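Local coordinates for protein 6-aminohexanoate-cyclic-dimer hydrolase (Arthrobacter sp., PDB 3A2Q) that hydrolyses the cyclic dimer of 6-aminohexanoate, a by-product of nylon-6 manufacture, opening the ring to the linear dimer, at residues A12-V17 against A65-L70; G124-T129 against E398-K403; T201-V206 against C316-A321; P300-D305 against G371-W376. The protein carries 1 engineered substitution. All blocks are in the same frame, centred on the assembly; numbering follows the deposited sequence.

Contact 1 of 4, residues A12-V17 against A65-L70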
loop_
_atom_site.group_PDB
_atom_site.type_symbol
_atom_site.label_atom_id
_atom_site.label_comp_id
_atom_site.label_asym_id
_atom_site.label_seq_id
_atom_site.Cartn_x
_atom_site.Cartn_y
_atom_site.Cartn_z
ATOM N N ALA A 12 -1.764 -3.188 21.272
ATOM C CA ALA A 12 -1.230 -2.858 22.589
ATOM C C ALA A 12 -1.684 -1.472 23.037
ATOM O O ALA A 12 -1.962 -1.258 24.216
ATOM C CB ALA A 12 0.292 -2.937 22.576
ATOM N N GLN A 13 -1.760 -0.533 22.100
ATOM C CA GLN A 13 -2.195 0.821 22.427
ATOM C C GLN A 13 -3.660 0.853 22.827
ATOM O O GLN A 13 -4.063 1.654 23.671
ATOM C CB GLN A 13 -1.981 1.757 21.243
ATOM C CG GLN A 13 -0.539 2.142 21.023
ATOM C CD GLN A 13 -0.388 3.181 19.943
ATOM O OE1 GLN A 13 -1.178 4.117 19.861
ATOM N NE2 GLN A 13 0.636 3.029 19.111
ATOM N N ALA A 14 -4.455 -0.014 22.209
ATOM C CA ALA A 14 -5.875 -0.089 22.512
ATOM C C ALA A 14 -6.054 -0.647 23.917
ATOM O O ALA A 14 -6.920 -0.199 24.667
ATOM C CB ALA A 14 -6.582 -0.977 21.498
ATOM N N GLU A 15 -5.225 -1.627 24.267
ATOM C CA GLU A 15 -5.287 -2.249 25.583
ATOM C C GLU A 15 -4.854 -1.293 26.690
ATOM O O GLU A 15 -5.394 -1.335 27.792
ATOM C CB GLU A 15 -4.421 -3.510 25.615
ATOM C CG GLU A 15 -5.076 -4.709 24.951
ATOM C CD GLU A 15 -4.154 -5.912 24.860
ATOM O OE1 GLU A 15 -3.567 -6.299 25.893
ATOM O OE2 GLU A 15 -4.022 -6.476 23.752
ATOM N N LEU A 16 -3.880 -0.436 26.402
ATOM C CA LEU A 16 -3.419 0.520 27.399
ATOM C C LEU A 16 -4.565 1.454 27.763
ATOM O O LEU A 16 -4.671 1.904 28.900
ATOM C CB LEU A 16 -2.226 1.326 26.871
ATOM C CG LEU A 16 -0.891 0.576 26.792
ATOM C CD1 LEU A 16 0.182 1.496 26.231
ATOM C CD2 LEU A 16 -0.495 0.084 28.176
ATOM N N VAL A 17 -5.427 1.732 26.791
ATOM C CA VAL A 17 -6.572 2.603 27.020
ATOM C C VAL A 17 -7.691 1.845 27.728
ATOM O O VAL A 17 -8.329 2.375 28.636
ATOM C CB VAL A 17 -7.120 3.170 25.694
ATOM C CG1 VAL A 17 -8.406 3.945 25.950
ATOM C CG2 VAL A 17 -6.080 4.073 25.048
ATOM N N ALA A 65 -10.935 1.573 20.484
ATOM C CA ALA A 65 -11.388 2.895 20.904
ATOM C C ALA A 65 -10.220 3.794 21.315
ATOM O O ALA A 65 -9.434 3.441 22.195
ATOM C CB ALA A 65 -12.377 2.768 22.056
ATOM N N GLY A 66 -10.107 4.949 20.661
ATOM C CA GLY A 66 -9.048 5.891 20.985
ATOM C C GLY A 66 -7.756 5.781 20.193
ATOM O O GLY A 66 -6.914 6.678 20.256
ATOM N N VAL A 67 -7.585 4.697 19.443
ATOM C CA VAL A 67 -6.361 4.522 18.668
ATOM C C VAL A 67 -6.387 5.342 17.387
ATOM O O VAL A 67 -7.315 5.239 16.586
ATOM C CB VAL A 67 -6.125 3.048 18.303
ATOM C CG1 VAL A 67 -4.787 2.906 17.581
ATOM C CG2 VAL A 67 -6.143 2.190 19.561
ATOM N N PRO A 68 -5.356 6.173 17.176
ATOM C CA PRO A 68 -5.278 7.012 15.979
ATOM C C PRO A 68 -4.825 6.233 14.750
ATOM O O PRO A 68 -4.115 5.232 14.867
ATOM C CB PRO A 68 -4.247 8.082 16.365
ATOM C CG PRO A 68 -4.143 7.985 17.871
ATOM C CD PRO A 68 -4.285 6.523 18.121
ATOM N N TYR A 69 -5.243 6.700 13.576
ATOM C CA TYR A 69 -4.842 6.086 12.314
ATOM C C TYR A 69 -4.787 7.179 11.258
ATOM O O TYR A 69 -5.380 8.246 11.425
ATOM C CB TYR A 69 -5.818 4.973 11.899
ATOM C CG TYR A 69 -7.002 5.417 11.075
ATOM C CD1 TYR A 69 -6.984 5.319 9.684
ATOM C CD2 TYR A 69 -8.155 5.911 11.684
ATOM C CE1 TYR A 69 -8.088 5.695 8.919
ATOM C CE2 TYR A 69 -9.263 6.292 10.929
ATOM C CZ TYR A 69 -9.222 6.180 9.548
ATOM O OH TYR A 69 -10.316 6.547 8.801
ATOM N N LEU A 70 -4.061 6.916 10.178
ATOM C CA LEU A 70 -3.914 7.880 9.100
ATOM C C LEU A 70 -4.509 7.368 7.792
ATOM O O LEU A 70 -4.484 6.171 7.504
ATOM C CB LEU A 70 -2.434 8.228 8.926
ATOM C CG LEU A 70 -1.859 9.036 10.092
ATOM C CD1 LEU A 70 -0.341 9.011 10.060
ATOM C CD2 LEU A 70 -2.393 10.459 10.018
HETATM O O HOH W 1 -9.319 1.312 23.523
#
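Val67 fits its branched tip against helix 10-19, with Ala14 as the main partner. Its CB stands on a bond aimed at the helix and then splits into two methyls with different neighbours. CG2, anti to the carbonyl carbon, rests on the helix surface, 3.7 Å from Ala14 CB and equally near Ala14 CA. CG1, anti to the backbone N (chi1 -176°), comes alongside the amide end of Gln13, 4.4 Å from its OE1. A methyl as small as that of Ala14 suits this place, because the valine can press on the helix backbone itself. The glutamine reaches on past the valine, and its OE1 lies 4.3 Å from Pro68 CD; its NE2 is held by the carbonyl of Gln8.

One turn further along, Val17 CG1 meets the carbonyl oxygen of Ala65. That oxygen and Ala14 O, both acceptors, are bridged by a water that donates to each, at 3.1 Å from Ala14 O. At phi 92° in the turn that follows, a side chain on Gly66 would run into the preceding carbonyl.

Leu27 of helix 24-42 touches Gln13 and Val17, and Pro164 touches Gln13 and Val67. The arrangement is that of an alpha/beta fold: an N-terminal helix packs on the lead-in to a strand of the central sheet, strand 68-72, whose last residue is the probable charge-relay Lys72.

Contact 2 of 4, residues G124-T129 against E398-K403. With ACA (6-aminohexanoic acid), chain B; ACA (6-aminohexanoic acid), chain C.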
loop_
_atom_site.group_PDB
_atom_site.type_symbol
_atom_site.label_atom_id
_atom_site.label_comp_id
_atom_site.label_asym_id
_atom_site.label_seq_id
_atom_site.Cartn_x
_atom_site.Cartn_y
_atom_site.Cartn_z
ATOM N N GLY A 124 -1.678 9.199 -7.370
ATOM C CA GLY A 124 -0.980 7.938 -7.147
ATOM C C GLY A 124 -0.241 7.423 -8.368
ATOM O O GLY A 124 -0.023 6.222 -8.509
ATOM N N ASN A 125 0.181 8.336 -9.235
ATOM C CA ASN A 125 0.845 7.956 -10.469
ATOM C C ASN A 125 2.361 7.730 -10.434
ATOM O O ASN A 125 3.014 7.812 -11.472
ATOM C CB ASN A 125 0.516 8.981 -11.559
ATOM C CG ASN A 125 0.631 8.403 -12.954
ATOM O OD1 ASN A 125 1.151 9.047 -13.866
ATOM N ND2 ASN A 125 0.135 7.182 -13.132
ATOM N N GLN A 126 2.924 7.439 -9.266
ATOM C CA GLN A 126 4.369 7.194 -9.173
ATOM C C GLN A 126 4.671 6.203 -8.059
ATOM O O GLN A 126 3.823 5.958 -7.204
ATOM C CB GLN A 126 5.130 8.495 -8.870
ATOM C CG GLN A 126 5.026 9.614 -9.911
ATOM C CD GLN A 126 5.622 9.247 -11.262
ATOM O OE1 GLN A 126 6.551 8.446 -11.349
ATOM N NE2 GLN A 126 5.097 9.850 -12.324
ATOM N N VAL A 127 5.876 5.629 -8.074
ATOM C CA VAL A 127 6.283 4.706 -7.018
ATOM C C VAL A 127 7.249 5.385 -6.042
ATOM O O VAL A 127 8.065 4.747 -5.374
ATOM C CB VAL A 127 6.900 3.394 -7.567
ATOM C CG1 VAL A 127 5.785 2.465 -8.023
ATOM C CG2 VAL A 127 7.862 3.685 -8.706
ATOM N N THR A 128 7.159 6.707 -5.998
ATOM C CA THR A 128 7.910 7.507 -5.046
ATOM C C THR A 128 6.867 8.542 -4.654
ATOM O O THR A 128 5.875 8.705 -5.363
ATOM C CB THR A 128 9.145 8.201 -5.646
ATOM O OG1 THR A 128 9.887 8.801 -4.576
ATOM C CG2 THR A 128 8.747 9.284 -6.639
ATOM N N THR A 129 7.072 9.230 -3.538
ATOM C CA THR A 129 6.088 10.205 -3.070
ATOM C C THR A 129 6.701 11.596 -3.030
ATOM O O THR A 129 7.090 12.083 -1.971
ATOM C CB THR A 129 5.574 9.803 -1.667
ATOM O OG1 THR A 129 5.073 8.462 -1.718
ATOM C CG2 THR A 129 4.455 10.721 -1.206
ATOM N N GLU A 398 15.453 11.180 -7.561
ATOM C CA GLU A 398 15.880 10.204 -8.554
ATOM C C GLU A 398 14.791 9.712 -9.518
ATOM O O GLU A 398 15.024 9.622 -10.721
ATOM C CB GLU A 398 16.515 9.008 -7.843
ATOM C CG GLU A 398 17.272 8.067 -8.751
ATOM C CD GLU A 398 17.816 6.866 -8.001
ATOM O OE1 GLU A 398 18.349 7.051 -6.886
ATOM O OE2 GLU A 398 17.721 5.740 -8.531
ATOM N N LEU A 399 13.603 9.405 -9.004
ATOM C CA LEU A 399 12.537 8.892 -9.863
ATOM C C LEU A 399 11.638 9.929 -10.545
ATOM O O LEU A 399 10.833 9.576 -11.412
ATOM C CB LEU A 399 11.678 7.884 -9.085
ATOM C CG LEU A 399 12.411 6.639 -8.556
ATOM C CD1 LEU A 399 11.391 5.604 -8.067
ATOM C CD2 LEU A 399 13.268 6.035 -9.655
ATOM N N MET A 400 11.766 11.197 -10.166
ATOM C CA MET A 400 10.957 12.245 -10.785
ATOM C C MET A 400 11.671 12.747 -12.037
ATOM O O MET A 400 12.762 13.308 -11.962
ATOM C CB MET A 400 10.725 13.399 -9.807
ATOM C CG MET A 400 9.858 13.030 -8.609
ATOM S SD MET A 400 8.228 12.388 -9.074
ATOM C CE MET A 400 7.313 13.918 -9.350
ATOM N N LEU A 401 11.046 12.530 -13.188
ATOM C CA LEU A 401 11.617 12.927 -14.471
ATOM C C LEU A 401 11.321 14.374 -14.851
ATOM O O LEU A 401 10.202 14.860 -14.678
ATOM C CB LEU A 401 11.096 11.996 -15.566
ATOM C CG LEU A 401 11.308 10.502 -15.313
ATOM C CD1 LEU A 401 10.524 9.699 -16.328
ATOM C CD2 LEU A 401 12.789 10.170 -15.375
ATOM N N ALA A 402 12.330 15.056 -15.382
ATOM C CA ALA A 402 12.189 16.448 -15.794
ATOM C C ALA A 402 11.200 16.577 -16.939
ATOM O O ALA A 402 11.231 15.796 -17.883
ATOM C CB ALA A 402 13.540 17.005 -16.217
ATOM N N LYS A 403 10.324 17.568 -16.847
ATOM C CA LYS A 403 9.324 17.815 -17.875
ATOM C C LYS A 403 9.882 17.663 -19.289
ATOM O O LYS A 403 9.137 17.383 -20.231
ATOM C CB LYS A 403 8.725 19.214 -17.667
ATOM C CG LYS A 403 8.371 19.981 -18.920
ATOM C CD LYS A 403 9.600 20.673 -19.466
ATOM C CE LYS A 403 9.280 21.500 -20.690
ATOM N NZ LYS A 403 10.496 22.252 -21.117
HETATM C C ACA B . -2.031 4.550 -11.911
HETATM O O ACA B . -1.591 5.693 -11.780
HETATM C C2 ACA B . -3.459 4.233 -11.517
HETATM C C3 ACA B . -3.834 4.837 -10.174
HETATM C C4 ACA B . -3.521 3.867 -9.046
HETATM C C5 ACA B . -2.856 4.555 -7.867
HETATM C C6 ACA B . -2.111 3.551 -6.995
HETATM N N ACA B . -0.660 3.698 -7.098
HETATM C C ACA C . 0.171 2.702 -7.385
HETATM O O ACA C . -0.144 1.515 -7.260
HETATM C C2 ACA C . 1.556 3.097 -7.874
HETATM C C3 ACA C . 1.855 2.606 -9.287
HETATM C C4 ACA C . 1.310 3.546 -10.364
HETATM C C5 ACA C . 0.939 2.774 -11.631
HETATM C C6 ACA C . 0.140 3.616 -12.622
HETATM N N ACA C . -1.303 3.545 -12.389
#
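Thr128 turns its OG1 anti to the backbone N (chi1 -172°), which leaves the methyl CG2 between backbone N and carbonyl carbon, directed at Leu399 and Met400. Met400 answers with a chain bent at both chi2 and chi3, folding its sulfur back so that SD lies 4.0 Å from Thr128 CG2. The same methyl sits 4.1 Å from Leu399 CB. A threonine serves both needs: the methyl packs on the apolar pair, while OG1 bonds to Glu130 and Ser146. Beside it, Val127 CG2 meets Leu399 CD1 obliquely at 4.1 Å, with Ser418 of helix 416-422 touching both residues. Met400 SD also lies against the CG of Gln126, whose amide nitrogen is held by Ser412.

The other end of 124-129 faces the ligand. The two 6-aminohexanoate units are joined head to tail through two amide bonds, so they form the intact cyclic dimer. Gly124 O accepts from the N of the chain B unit at 3.0 Å, and a side chain on Gly124 would collide with C5 of that unit. Asn125 ND2 donates to the chain B carbonyl O at 2.7 Å (N-H...O 148°) and also bonds Gln411 OE1, which should fix the turn of its amide.

Ser150 OG and the backbone N atoms of Ala171 and Ala172 bond the substrate too. Polar groups thus grip the amides of a largely aliphatic ring, while the following residues, Gln126 to Thr128, are backed mainly by apolar contacts from Leu399 and Met400.

Contact 3 of 4, residues T201-V206 against C316-A321; sequences TDSDNV and CDVAIA
Ala319 lays its CB on the carbonyl of Asp202, 3.5 Å from the O; a methyl suits a place where the backbones come so near. Asp202 O accepts from Val206 N within its own helix, so it is satisfied beneath the methyl. Ser203 OG, from the next residue, rests 3.7 Å from Ala319 CA; it bonds Arg322 and shares a water with Ala319 O, to which that water donates at 2.6 Å.

Residues 202-206 all have positive phi and make a short left-handed helix, a rare element, with i to i+4 bonds from Asn205 N to Thr201 O and Val206 N to Asp202 O. It runs roughly antiparallel (152°) to the right-handed segment 316-321, the axes of 202-206 and 316-321 approaching to 8.7 Å. Asp and Asn tolerate such angles comparatively well, whereas the beta-branched Val206 is unexpected there. Thr201 OG1 donates to Asp202 OD2 from above the carboxylate plane, 55° out of it.

Val206 sets CG1 against Cys316 SG at 4.1 Å, a placement that follows from chi1 of -164°. Both side chains touch the bound substrate, as does Ile320.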
loop_
_atom_site.group_PDB
_atom_site.type_symbol
_atom_site.label_atom_id
_atom_site.label_comp_id
_atom_site.label_asym_id
_atom_site.label_seq_id
_atom_site.Cartn_x
_atom_site.Cartn_y
_atom_site.Cartn_z
ATOM N N THR A 201 -14.027 5.017 -8.468
ATOM C CA THR A 201 -12.951 5.803 -9.048
ATOM C C THR A 201 -11.949 4.999 -9.856
ATOM O O THR A 201 -11.910 3.769 -9.783
ATOM C CB THR A 201 -12.178 6.561 -7.940
ATOM O OG1 THR A 201 -11.536 5.621 -7.067
ATOM C CG2 THR A 201 -13.129 7.413 -7.120
ATOM N N ASP A 202 -11.149 5.718 -10.640
ATOM C CA ASP A 202 -10.093 5.130 -11.452
ATOM C C ASP A 202 -10.539 4.117 -12.501
ATOM O O ASP A 202 -9.770 3.226 -12.858
ATOM C CB ASP A 202 -9.057 4.480 -10.530
ATOM C CG ASP A 202 -8.560 5.426 -9.461
ATOM O OD1 ASP A 202 -7.917 6.437 -9.813
ATOM O OD2 ASP A 202 -8.818 5.163 -8.266
ATOM N N SER A 203 -11.763 4.263 -13.004
ATOM C CA SER A 203 -12.304 3.354 -14.011
ATOM C C SER A 203 -12.402 1.937 -13.445
ATOM O O SER A 203 -11.660 1.026 -13.831
ATOM C CB SER A 203 -11.438 3.378 -15.274
ATOM O OG SER A 203 -11.529 4.644 -15.915
ATOM N N ASP A 204 -13.342 1.777 -12.520
ATOM C CA ASP A 204 -13.579 0.511 -11.853
ATOM C C ASP A 204 -12.295 0.075 -11.144
ATOM O O ASP A 204 -11.873 -1.079 -11.233
ATOM C CB ASP A 204 -14.036 -0.534 -12.873
ATOM C CG ASP A 204 -14.885 -1.624 -12.244
ATOM O OD1 ASP A 204 -15.320 -1.440 -11.088
ATOM O OD2 ASP A 204 -15.119 -2.654 -12.903
ATOM N N ASN A 205 -11.681 1.020 -10.436
ATOM C CA ASN A 205 -10.444 0.771 -9.698
ATOM C C ASN A 205 -9.387 0.111 -10.572
ATOM O O ASN A 205 -8.815 -0.926 -10.218
ATOM C CB ASN A 205 -10.722 -0.087 -8.463
ATOM C CG ASN A 205 -11.640 0.606 -7.476
ATOM O OD1 ASN A 205 -12.839 0.333 -7.422
ATOM N ND2 ASN A 205 -11.083 1.523 -6.702
ATOM N N VAL A 206 -9.135 0.742 -11.714
ATOM C CA VAL A 206 -8.165 0.278 -12.692
ATOM C C VAL A 206 -8.477 -1.161 -13.088
ATOM O O VAL A 206 -7.612 -2.039 -13.056
ATOM C CB VAL A 206 -6.713 0.380 -12.153
ATOM C CG1 VAL A 206 -5.727 0.278 -13.313
ATOM C CG2 VAL A 206 -6.512 1.697 -11.406
ATOM N N CYS A 316 -4.262 2.321 -17.653
ATOM C CA CYS A 316 -3.875 3.392 -16.744
ATOM C C CYS A 316 -3.999 4.769 -17.408
ATOM O O CYS A 316 -4.381 5.739 -16.753
ATOM C CB CYS A 316 -2.447 3.173 -16.238
ATOM S SG CYS A 316 -2.312 1.895 -14.955
ATOM N N ASP A 317 -3.684 4.854 -18.700
ATOM C CA ASP A 317 -3.801 6.132 -19.404
ATOM C C ASP A 317 -5.243 6.617 -19.332
ATOM O O ASP A 317 -5.503 7.780 -19.041
ATOM C CB ASP A 317 -3.399 6.002 -20.876
ATOM C CG ASP A 317 -1.907 5.816 -21.066
ATOM O OD1 ASP A 317 -1.138 6.217 -20.169
ATOM O OD2 ASP A 317 -1.507 5.282 -22.122
ATOM N N VAL A 318 -6.171 5.706 -19.606
ATOM C CA VAL A 318 -7.599 6.010 -19.582
ATOM C C VAL A 318 -8.076 6.371 -18.182
ATOM O O VAL A 318 -8.849 7.314 -18.009
ATOM C CB VAL A 318 -8.418 4.808 -20.121
ATOM C CG1 VAL A 318 -9.921 5.020 -19.887
ATOM C CG2 VAL A 318 -8.136 4.625 -21.602
ATOM N N ALA A 319 -7.602 5.633 -17.182
ATOM C CA ALA A 319 -7.998 5.876 -15.797
ATOM C C ALA A 319 -7.584 7.254 -15.285
ATOM O O ALA A 319 -8.379 7.949 -14.659
ATOM C CB ALA A 319 -7.425 4.790 -14.888
ATOM N N ILE A 320 -6.340 7.647 -15.534
ATOM C CA ILE A 320 -5.878 8.953 -15.081
ATOM C C ILE A 320 -6.614 10.050 -15.844
ATOM O O ILE A 320 -7.036 11.047 -15.265
ATOM C CB ILE A 320 -4.356 9.121 -15.282
ATOM C CG1 ILE A 320 -3.605 8.150 -14.366
ATOM C CG2 ILE A 320 -3.942 10.560 -14.957
ATOM C CD1 ILE A 320 -3.884 8.375 -12.891
ATOM N N ALA A 321 -6.770 9.852 -17.145
ATOM C CA ALA A 321 -7.461 10.820 -17.987
ATOM C C ALA A 321 -8.867 11.083 -17.462
ATOM O O ALA A 321 -9.294 12.231 -17.349
ATOM C CB ALA A 321 -7.530 10.308 -19.417
HETATM O O HOH W 2 -10.609 6.724 -14.007
#

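Contact 4 of 4, residues P300-D305 against G371-W376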
loop_
_atom_site.group_PDB
_atom_site.type_symbol
_atom_site.label_atom_id
_atom_site.label_comp_id
_atom_site.label_asym_id
_atom_site.label_seq_id
_atom_site.Cartn_x
_atom_site.Cartn_y
_atom_site.Cartn_z
ATOM N N PRO A 300 5.980 -19.212 -10.287
ATOM C CA PRO A 300 5.057 -19.282 -11.429
ATOM C C PRO A 300 5.795 -18.867 -12.695
ATOM O O PRO A 300 6.371 -17.782 -12.746
ATOM C CB PRO A 300 3.953 -18.285 -11.052
ATOM C CG PRO A 300 4.019 -18.224 -9.543
ATOM C CD PRO A 300 5.498 -18.271 -9.259
ATOM N N GLU A 301 5.785 -19.711 -13.721
ATOM C CA GLU A 301 6.504 -19.356 -14.940
ATOM C C GLU A 301 5.971 -18.079 -15.556
ATOM O O GLU A 301 6.681 -17.403 -16.299
ATOM C CB GLU A 301 6.461 -20.492 -15.968
ATOM C CG GLU A 301 5.090 -20.913 -16.433
ATOM C CD GLU A 301 5.166 -21.978 -17.514
ATOM O OE1 GLU A 301 5.895 -22.978 -17.314
ATOM O OE2 GLU A 301 4.501 -21.817 -18.559
ATOM N N ALA A 302 4.724 -17.742 -15.237
ATOM C CA ALA A 302 4.112 -16.525 -15.759
ATOM C C ALA A 302 4.906 -15.301 -15.326
ATOM O O ALA A 302 4.883 -14.270 -15.997
ATOM C CB ALA A 302 2.676 -16.408 -15.271
ATOM N N LEU A 303 5.609 -15.407 -14.203
ATOM C CA LEU A 303 6.397 -14.281 -13.716
ATOM C C LEU A 303 7.561 -13.947 -14.644
ATOM O O LEU A 303 8.158 -12.875 -14.535
ATOM C CB LEU A 303 6.907 -14.552 -12.288
ATOM C CG LEU A 303 5.815 -14.637 -11.207
ATOM C CD1 LEU A 303 6.454 -14.701 -9.829
ATOM C CD2 LEU A 303 4.900 -13.427 -11.294
ATOM N N GLY A 304 7.871 -14.855 -15.568
ATOM C CA GLY A 304 8.957 -14.612 -16.502
ATOM C C GLY A 304 8.508 -13.738 -17.657
ATOM O O GLY A 304 9.292 -13.393 -18.543
ATOM N N ASP A 305 7.234 -13.363 -17.636
ATOM C CA ASP A 305 6.652 -12.544 -18.690
ATOM C C ASP A 305 6.013 -11.287 -18.109
ATOM O O ASP A 305 5.282 -11.346 -17.115
ATOM C CB ASP A 305 5.615 -13.388 -19.454
ATOM C CG ASP A 305 4.809 -12.582 -20.458
ATOM O OD1 ASP A 305 5.403 -11.818 -21.246
ATOM O OD2 ASP A 305 3.569 -12.731 -20.467
ATOM N N GLY A 371 -4.833 -15.665 -14.885
ATOM C CA GLY A 371 -5.007 -17.104 -14.929
ATOM C C GLY A 371 -3.685 -17.849 -14.962
ATOM O O GLY A 371 -3.506 -18.831 -14.241
ATOM N N LYS A 372 -2.754 -17.387 -15.792
ATOM C CA LYS A 372 -1.457 -18.046 -15.894
ATOM C C LYS A 372 -0.760 -18.043 -14.543
ATOM O O LYS A 372 -0.174 -19.046 -14.136
ATOM C CB LYS A 372 -0.568 -17.359 -16.939
ATOM C CG LYS A 372 -1.106 -17.415 -18.367
ATOM C CD LYS A 372 -0.031 -17.053 -19.394
ATOM C CE LYS A 372 0.591 -15.688 -19.117
ATOM N NZ LYS A 372 1.771 -15.420 -19.992
ATOM N N VAL A 373 -0.835 -16.916 -13.842
ATOM C CA VAL A 373 -0.207 -16.804 -12.537
ATOM C C VAL A 373 -0.845 -17.742 -11.512
ATOM O O VAL A 373 -0.155 -18.519 -10.857
ATOM C CB VAL A 373 -0.301 -15.365 -11.983
ATOM C CG1 VAL A 373 0.191 -15.347 -10.552
ATOM C CG2 VAL A 373 0.524 -14.407 -12.842
ATOM N N GLU A 374 -2.164 -17.665 -11.380
ATOM C CA GLU A 374 -2.881 -18.490 -10.404
ATOM C C GLU A 374 -2.750 -19.997 -10.591
ATOM O O GLU A 374 -2.870 -20.752 -9.631
ATOM C CB GLU A 374 -4.364 -18.124 -10.385
ATOM C CG GLU A 374 -4.657 -16.723 -9.891
ATOM C CD GLU A 374 -6.117 -16.551 -9.514
ATOM O OE1 GLU A 374 -6.494 -16.980 -8.402
ATOM O OE2 GLU A 374 -6.887 -16.004 -10.335
ATOM N N ARG A 375 -2.507 -20.437 -11.820
ATOM C CA ARG A 375 -2.366 -21.862 -12.093
ATOM C C ARG A 375 -1.228 -22.519 -11.316
ATOM O O ARG A 375 -1.225 -23.734 -11.140
ATOM C CB ARG A 375 -2.176 -22.102 -13.590
ATOM C CG ARG A 375 -3.485 -22.258 -14.353
ATOM C CD ARG A 375 -3.239 -22.737 -15.776
ATOM N NE ARG A 375 -3.244 -21.648 -16.747
ATOM C CZ ARG A 375 -4.338 -20.996 -17.130
ATOM N NH1 ARG A 375 -5.522 -21.320 -16.625
ATOM N NH2 ARG A 375 -4.251 -20.022 -18.024
ATOM N N TRP A 376 -0.268 -21.721 -10.854
ATOM C CA TRP A 376 0.864 -22.241 -10.081
ATOM C C TRP A 376 0.365 -22.745 -8.728
ATOM O O TRP A 376 0.822 -23.779 -8.230
ATOM C CB TRP A 376 1.911 -21.141 -9.863
ATOM C CG TRP A 376 3.205 -21.611 -9.246
ATOM C CD1 TRP A 376 4.151 -22.412 -9.825
ATOM C CD2 TRP A 376 3.708 -21.271 -7.948
ATOM N NE1 TRP A 376 5.216 -22.585 -8.970
ATOM C CE2 TRP A 376 4.969 -21.898 -7.811
ATOM C CE3 TRP A 376 3.218 -20.498 -6.888
ATOM C CZ2 TRP A 376 5.745 -21.774 -6.655
ATOM C CZ3 TRP A 376 3.991 -20.373 -5.738
ATOM C CH2 TRP A 376 5.242 -21.009 -5.632
HETATM O O HOH W 3 2.469 -19.392 -14.021
#
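Lys372 and Asp305 form a salt bridge at the outer side of the contact, the two side chains crossing at about a right angle. Its hydrogen bond is weak, with Lys372 NZ 3.3 Å from Asp305 OD2; the other carboxylate oxygen, OD1, bonds Ser307. Further in, a water accepts from Ala302 N and donates to Lys372 O at 2.7 Å, tying the 3-10 turn 301-304 to helix 356-378.

Next comes Ala302, whose CB points at the helix and meets Lys372 CB and Val373 CG2, each at 3.8 Å. So close a fit between a 3-10 turn and a helix suits alanine. The aliphatic base of Lys372 thus packs while its charged end reaches on to the aspartate.

Most surface is buried at Pro300, whose ring lies over one face of the Trp376 indole. Its CD makes a CH-pi contact 3.9 Å from the centroid of the five-membered ring and 18° off its normal, and Pro300 CG comes within 3.5 Å of Trp376 CD2. A chi1 of -172° swings the indole out from the helix to meet the proline. Cut back to an alanine, Trp376 would probably leave Pro300 without the aromatic face it lies on and Trp381 without its stacking partner.

The chemistry is graded: a solvent-side charge pair, a bridging water, then apolar and CH-pi packing that fastens the loop after strand 294-297 to the helix.

How the contacts relate
Contacts 2 and 3 share the substrate pocket, and they meet directly where Asn125 ND2 lies 4.1 Å from Ile320 CG1; their centres are 18 Å apart. Contact 3 is nested in the chain loop that contact 2 closes, and both bring residues distant in sequence to the cyclic dimer. The Gln126 side chain is about 6 Å from that of Ser150, and that of Val127 about 7 Å from that of Ala174, the engineered residue at the probable nucleophile position. Contact 4, also nested within contact 2, remains about 16 Å from it between nearest atoms. Contact 1 lies across the chain's centre from the others, its centre 34 Å from that of contact 2.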